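Local coordinates for protein probable aminotransferase (Pseudomonas aeruginosa, PDB 5YKR) that is a probable aminotransferase of class III, with the pyridoxal-phosphate-dependent fold of that family, at residues G365-W377 and H445-L457. Numbering follows the deposited sequence.
Sequences GVRATLEELRLPW and HDRLLRDCLGELL
Glu372 OE2 accepts two hydrogen bonds of a salt bridge from Arg450, which grips it side-on, 2.9 Å from NH2 and 3.2 Å from NE. NH2 meets OE2 nearly along its C-O bond, NE from well above the carboxylate plane, both on one face. Arginine suits this place because its chain, bent at chi2 (61°), lays CD against Thr369 and brings one guanidinium face under Leu373 CD2, 3.8 Å from CZ. Branched leucines each reach several partners: Leu373 sends CD1 to within 3.6 Å of Leu453 CB, while Leu453 CD1 touches Thr369 CG2 and Leu375 CD1, and its CD2 lies 3.7 Å from Trp377 CH2, obliquely to the indole. Thr369 pairs that methyl with a hydroxyl that donates to a water, which in turn donates to Asp446 O and OD1. Gly365, with no side chain, lets Asp446 OD1 approach to 3.0 Å from its CA. Nearby, Val366 CG2 packs on Leu449 CD2. The segments 365-372 and 445-456 run nearly parallel, their axes crossing at -19° and 9.8 Å apart; a Schellman motif at Arg374 ends helix 349-372, and the loop after it returns Leu375 and Trp377 to this helix-helix packing in the class-III aminotransferase fold.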
loop_
_atom_site.group_PDB
_atom_site.type_symbol
_atom_site.label_atom_id
_atom_site.label_comp_id
_atom_site.label_asym_id
_atom_site.label_seq_id
_atom_site.Cartn_x
_atom_site.Cartn_y
_atom_site.Cartn_z
ATOM N N GLY A 365 2.085 -4.610 36.934
ATOM C CA GLY A 365 2.326 -3.284 37.488
ATOM C C GLY A 365 1.149 -2.316 37.278
ATOM O O GLY A 365 0.725 -1.643 38.198
ATOM N N VAL A 366 0.636 -2.267 36.050
ATOM C CA VAL A 366 -0.534 -1.437 35.784
ATOM C C VAL A 366 -1.686 -1.857 36.707
ATOM O O VAL A 366 -2.359 -1.032 37.333
ATOM C CB VAL A 366 -0.929 -1.480 34.307
ATOM C CG1 VAL A 366 -2.233 -0.731 34.065
ATOM C CG2 VAL A 366 0.143 -0.830 33.440
ATOM N N ARG A 367 -1.936 -3.147 36.768
ATOM C CA ARG A 367 -3.075 -3.633 37.553
ATOM C C ARG A 367 -2.935 -3.248 39.025
ATOM O O ARG A 367 -3.907 -2.807 39.640
ATOM C CB ARG A 367 -3.292 -5.145 37.402
ATOM C CG ARG A 367 -4.641 -5.552 37.985
ATOM C CD ARG A 367 -5.015 -6.976 37.647
ATOM N NE ARG A 367 -5.312 -7.152 36.218
ATOM C CZ ARG A 367 -4.616 -7.916 35.381
ATOM N NH1 ARG A 367 -3.590 -8.630 35.811
ATOM N NH2 ARG A 367 -4.950 -7.946 34.115
ATOM N N ALA A 368 -1.723 -3.369 39.564
ATOM C CA ALA A 368 -1.488 -2.998 40.957
ATOM C C ALA A 368 -1.766 -1.524 41.187
ATOM O O ALA A 368 -2.361 -1.149 42.181
ATOM C CB ALA A 368 -0.085 -3.369 41.357
ATOM N N THR A 369 -1.372 -0.681 40.256
ATOM C CA THR A 369 -1.638 0.778 40.347
ATOM C C THR A 369 -3.140 1.085 40.291
ATOM O O THR A 369 -3.629 1.854 41.086
ATOM C CB THR A 369 -0.876 1.512 39.229
ATOM O OG1 THR A 369 0.520 1.498 39.547
ATOM C CG2 THR A 369 -1.347 2.917 39.032
ATOM N N LEU A 370 -3.856 0.473 39.353
ATOM C CA LEU A 370 -5.294 0.676 39.226
ATOM C C LEU A 370 -6.032 0.240 40.505
ATOM O O LEU A 370 -6.919 0.942 40.968
ATOM C CB LEU A 370 -5.864 -0.044 38.002
ATOM C CG LEU A 370 -5.280 0.375 36.644
ATOM C CD1 LEU A 370 -5.973 -0.382 35.521
ATOM C CD2 LEU A 370 -5.219 1.859 36.407
ATOM N N GLU A 371 -5.608 -0.892 41.071
ATOM C CA GLU A 371 -6.211 -1.408 42.295
ATOM C C GLU A 371 -5.908 -0.494 43.491
ATOM O O GLU A 371 -6.805 -0.133 44.266
ATOM C CB GLU A 371 -5.765 -2.834 42.548
ATOM C CG GLU A 371 -6.396 -3.840 41.583
ATOM C CD GLU A 371 -5.836 -5.263 41.719
ATOM O OE1 GLU A 371 -4.873 -5.452 42.507
ATOM O OE2 GLU A 371 -6.341 -6.181 41.028
ATOM N N GLU A 372 -4.668 -0.065 43.619
ATOM C CA GLU A 372 -4.252 0.756 44.743
ATOM C C GLU A 372 -4.973 2.087 44.758
ATOM O O GLU A 372 -5.430 2.541 45.801
ATOM C CB GLU A 372 -2.759 1.003 44.661
ATOM C CG GLU A 372 -2.210 1.935 45.706
ATOM C CD GLU A 372 -0.722 2.148 45.580
ATOM O OE1 GLU A 372 0.008 1.154 45.368
ATOM O OE2 GLU A 372 -0.286 3.314 45.723
ATOM N N LEU A 373 -5.104 2.703 43.571
ATOM C CA LEU A 373 -5.744 4.001 43.443
ATOM C C LEU A 373 -7.267 3.917 43.318
ATOM O O LEU A 373 -7.924 4.956 43.181
ATOM C CB LEU A 373 -5.142 4.754 42.267
ATOM C CG LEU A 373 -3.632 5.034 42.346
ATOM C CD1 LEU A 373 -3.173 5.756 41.088
ATOM C CD2 LEU A 373 -3.253 5.837 43.590
ATOM N N ARG A 374 -7.816 2.708 43.330
ATOM C CA ARG A 374 -9.271 2.456 43.288
ATOM C C ARG A 374 -9.897 3.029 42.032
ATOM O O ARG A 374 -11.051 3.475 42.016
ATOM C CB ARG A 374 -9.954 2.945 44.583
ATOM C CG ARG A 374 -9.371 2.315 45.841
ATOM C CD ARG A 374 -10.236 2.657 47.059
ATOM N NE ARG A 374 -9.666 2.035 48.255
ATOM C CZ ARG A 374 -9.958 2.327 49.509
ATOM N NH1 ARG A 374 -10.893 3.234 49.805
ATOM N NH2 ARG A 374 -9.319 1.692 50.476
ATOM N N LEU A 375 -9.146 3.011 40.939
ATOM C CA LEU A 375 -9.665 3.573 39.694
ATOM C C LEU A 375 -10.653 2.600 39.068
ATOM O O LEU A 375 -10.394 1.398 39.037
ATOM C CB LEU A 375 -8.530 3.898 38.735
ATOM C CG LEU A 375 -7.706 5.103 39.068
ATOM C CD1 LEU A 375 -6.394 5.055 38.294
ATOM C CD2 LEU A 375 -8.466 6.380 38.771
ATOM N N PRO A 376 -11.733 3.111 38.446
ATOM C CA PRO A 376 -12.714 2.262 37.781
ATOM C C PRO A 376 -12.251 1.913 36.371
ATOM O O PRO A 376 -12.949 2.146 35.381
ATOM C CB PRO A 376 -13.963 3.173 37.757
ATOM C CG PRO A 376 -13.409 4.561 37.621
ATOM C CD PRO A 376 -12.147 4.538 38.428
ATOM N N TRP A 377 -11.047 1.356 36.295
ATOM C CA TRP A 377 -10.377 1.030 35.036
ATOM C C TRP A 377 -9.927 -0.439 35.119
ATOM O O TRP A 377 -9.907 -1.044 36.198
ATOM C CB TRP A 377 -9.108 1.865 34.861
ATOM C CG TRP A 377 -9.223 3.373 34.791
ATOM C CD1 TRP A 377 -10.324 4.141 35.034
ATOM C CD2 TRP A 377 -8.173 4.287 34.489
ATOM N NE1 TRP A 377 -10.025 5.460 34.869
ATOM C CE2 TRP A 377 -8.703 5.578 34.543
ATOM C CE3 TRP A 377 -6.828 4.133 34.122
ATOM C CZ2 TRP A 377 -7.945 6.702 34.259
ATOM C CZ3 TRP A 377 -6.092 5.241 33.842
ATOM C CH2 TRP A 377 -6.647 6.520 33.926
ATOM N N HIS A 445 8.321 2.601 32.919
ATOM C CA HIS A 445 6.906 2.780 32.566
ATOM C C HIS A 445 6.009 2.766 33.796
ATOM O O HIS A 445 5.129 3.628 33.966
ATOM C CB HIS A 445 6.477 1.666 31.589
ATOM C CG HIS A 445 5.000 1.664 31.299
ATOM N ND1 HIS A 445 4.057 0.964 32.038
ATOM C CD2 HIS A 445 4.312 2.296 30.322
ATOM C CE1 HIS A 445 2.855 1.193 31.544
ATOM N NE2 HIS A 445 2.988 1.977 30.478
ATOM N N ASP A 446 6.176 1.745 34.610
ATOM C CA ASP A 446 5.295 1.508 35.758
ATOM C C ASP A 446 5.346 2.686 36.725
ATOM O O ASP A 446 4.289 3.176 37.185
ATOM C CB ASP A 446 5.692 0.211 36.472
ATOM C CG ASP A 446 4.623 -0.261 37.410
ATOM O OD1 ASP A 446 3.499 -0.529 36.921
ATOM O OD2 ASP A 446 4.867 -0.303 38.641
ATOM N N ARG A 447 6.572 3.123 37.050
ATOM C CA ARG A 447 6.770 4.245 37.968
ATOM C C ARG A 447 6.162 5.534 37.438
ATOM O O ARG A 447 5.478 6.271 38.169
ATOM C CB ARG A 447 8.265 4.480 38.289
ATOM C CG ARG A 447 8.938 3.338 39.009
ATOM C CD ARG A 447 10.278 3.742 39.491
ATOM N NE ARG A 447 11.180 4.215 38.455
ATOM C CZ ARG A 447 12.059 3.447 37.812
ATOM N NH1 ARG A 447 12.159 2.141 38.076
ATOM N NH2 ARG A 447 12.870 3.996 36.929
ATOM N N LEU A 448 6.399 5.831 36.161
ATOM C CA LEU A 448 5.894 7.073 35.589
ATOM C C LEU A 448 4.359 7.118 35.525
ATOM O O LEU A 448 3.762 8.158 35.777
ATOM C CB LEU A 448 6.469 7.282 34.183
ATOM C CG LEU A 448 7.969 7.523 34.161
ATOM C CD1 LEU A 448 8.394 7.742 32.726
ATOM C CD2 LEU A 448 8.392 8.716 35.004
ATOM N N LEU A 449 3.749 5.996 35.174
ATOM C CA LEU A 449 2.289 5.926 35.136
ATOM C C LEU A 449 1.713 6.147 36.538
ATOM O O LEU A 449 0.709 6.889 36.713
ATOM C CB LEU A 449 1.800 4.621 34.522
ATOM C CG LEU A 449 0.276 4.431 34.477
ATOM C CD1 LEU A 449 -0.405 5.489 33.608
ATOM C CD2 LEU A 449 -0.028 3.050 33.939
ATOM N N ARG A 450 2.322 5.493 37.529
ATOM C CA ARG A 450 1.888 5.652 38.905
ATOM C C ARG A 450 2.046 7.073 39.388
ATOM O O ARG A 450 1.128 7.608 40.048
ATOM C CB ARG A 450 2.667 4.701 39.792
ATOM C CG ARG A 450 2.365 4.850 41.292
ATOM C CD ARG A 450 0.909 4.567 41.643
ATOM N NE ARG A 450 0.671 4.788 43.073
ATOM C CZ ARG A 450 0.555 5.979 43.664
ATOM N NH1 ARG A 450 0.655 7.129 42.998
ATOM N NH2 ARG A 450 0.350 6.030 44.970
ATOM N N ASP A 451 3.171 7.710 39.041
ATOM C CA ASP A 451 3.392 9.103 39.371
ATOM C C ASP A 451 2.326 10.012 38.745
ATOM O O ASP A 451 1.814 10.917 39.409
ATOM C CB ASP A 451 4.770 9.601 38.960
ATOM C CG ASP A 451 5.908 9.010 39.773
ATOM O OD1 ASP A 451 5.672 8.330 40.811
ATOM O OD2 ASP A 451 7.059 9.234 39.343
ATOM N N CYS A 452 2.053 9.799 37.463
ATOM C CA CYS A 452 1.095 10.640 36.753
ATOM C C CYS A 452 -0.296 10.545 37.391
ATOM O O CYS A 452 -0.936 11.572 37.675
ATOM C CB CYS A 452 1.025 10.235 35.278
ATOM S SG CYS A 452 -0.029 11.289 34.289
ATOM N N LEU A 453 -0.756 9.320 37.590
ATOM C CA LEU A 453 -2.066 9.096 38.169
ATOM C C LEU A 453 -2.142 9.612 39.594
ATOM O O LEU A 453 -3.183 10.178 39.977
ATOM C CB LEU A 453 -2.484 7.640 38.091
ATOM C CG LEU A 453 -2.709 7.118 36.681
ATOM C CD1 LEU A 453 -2.833 5.605 36.654
ATOM C CD2 LEU A 453 -3.944 7.749 36.101
ATOM N N GLY A 454 -1.056 9.493 40.352
ATOM C CA GLY A 454 -1.050 10.018 41.697
ATOM C C GLY A 454 -1.162 11.538 41.719
ATOM O O GLY A 454 -1.880 12.097 42.564
ATOM N N GLU A 455 -0.492 12.213 40.766
ATOM C CA GLU A 455 -0.585 13.674 40.676
ATOM C C GLU A 455 -2.007 14.101 40.368
ATOM O O GLU A 455 -2.494 15.079 40.915
ATOM C CB GLU A 455 0.380 14.277 39.650
ATOM C CG GLU A 455 1.820 14.375 40.102
ATOM C CD GLU A 455 2.675 15.217 39.162
ATOM O OE1 GLU A 455 2.223 16.332 38.783
ATOM O OE2 GLU A 455 3.793 14.750 38.772
ATOM N N LEU A 456 -2.678 13.360 39.507
ATOM C CA LEU A 456 -4.064 13.596 39.151
ATOM C C LEU A 456 -5.050 13.413 40.302
ATOM O O LEU A 456 -6.020 14.142 40.364
ATOM C CB LEU A 456 -4.462 12.782 37.897
ATOM C CG LEU A 456 -3.692 13.174 36.592
ATOM C CD1 LEU A 456 -3.990 12.201 35.466
ATOM C CD2 LEU A 456 -3.882 14.620 36.165
ATOM N N LEU A 457 -4.763 12.508 41.243
ATOM C CA LEU A 457 -5.642 12.190 42.396
ATOM C C LEU A 457 -5.229 12.899 43.704
ATOM O O LEU A 457 -4.218 13.623 43.717
ATOM C CB LEU A 457 -5.658 10.663 42.603
ATOM C CG LEU A 457 -6.381 9.937 41.482
ATOM C CD1 LEU A 457 -6.144 8.451 41.454
ATOM C CD2 LEU A 457 -7.868 10.223 41.534
HETATM O O HOH W 1 2.798 -0.980 40.147
HETATM O O HOH W 2 1.931 1.688 37.251
#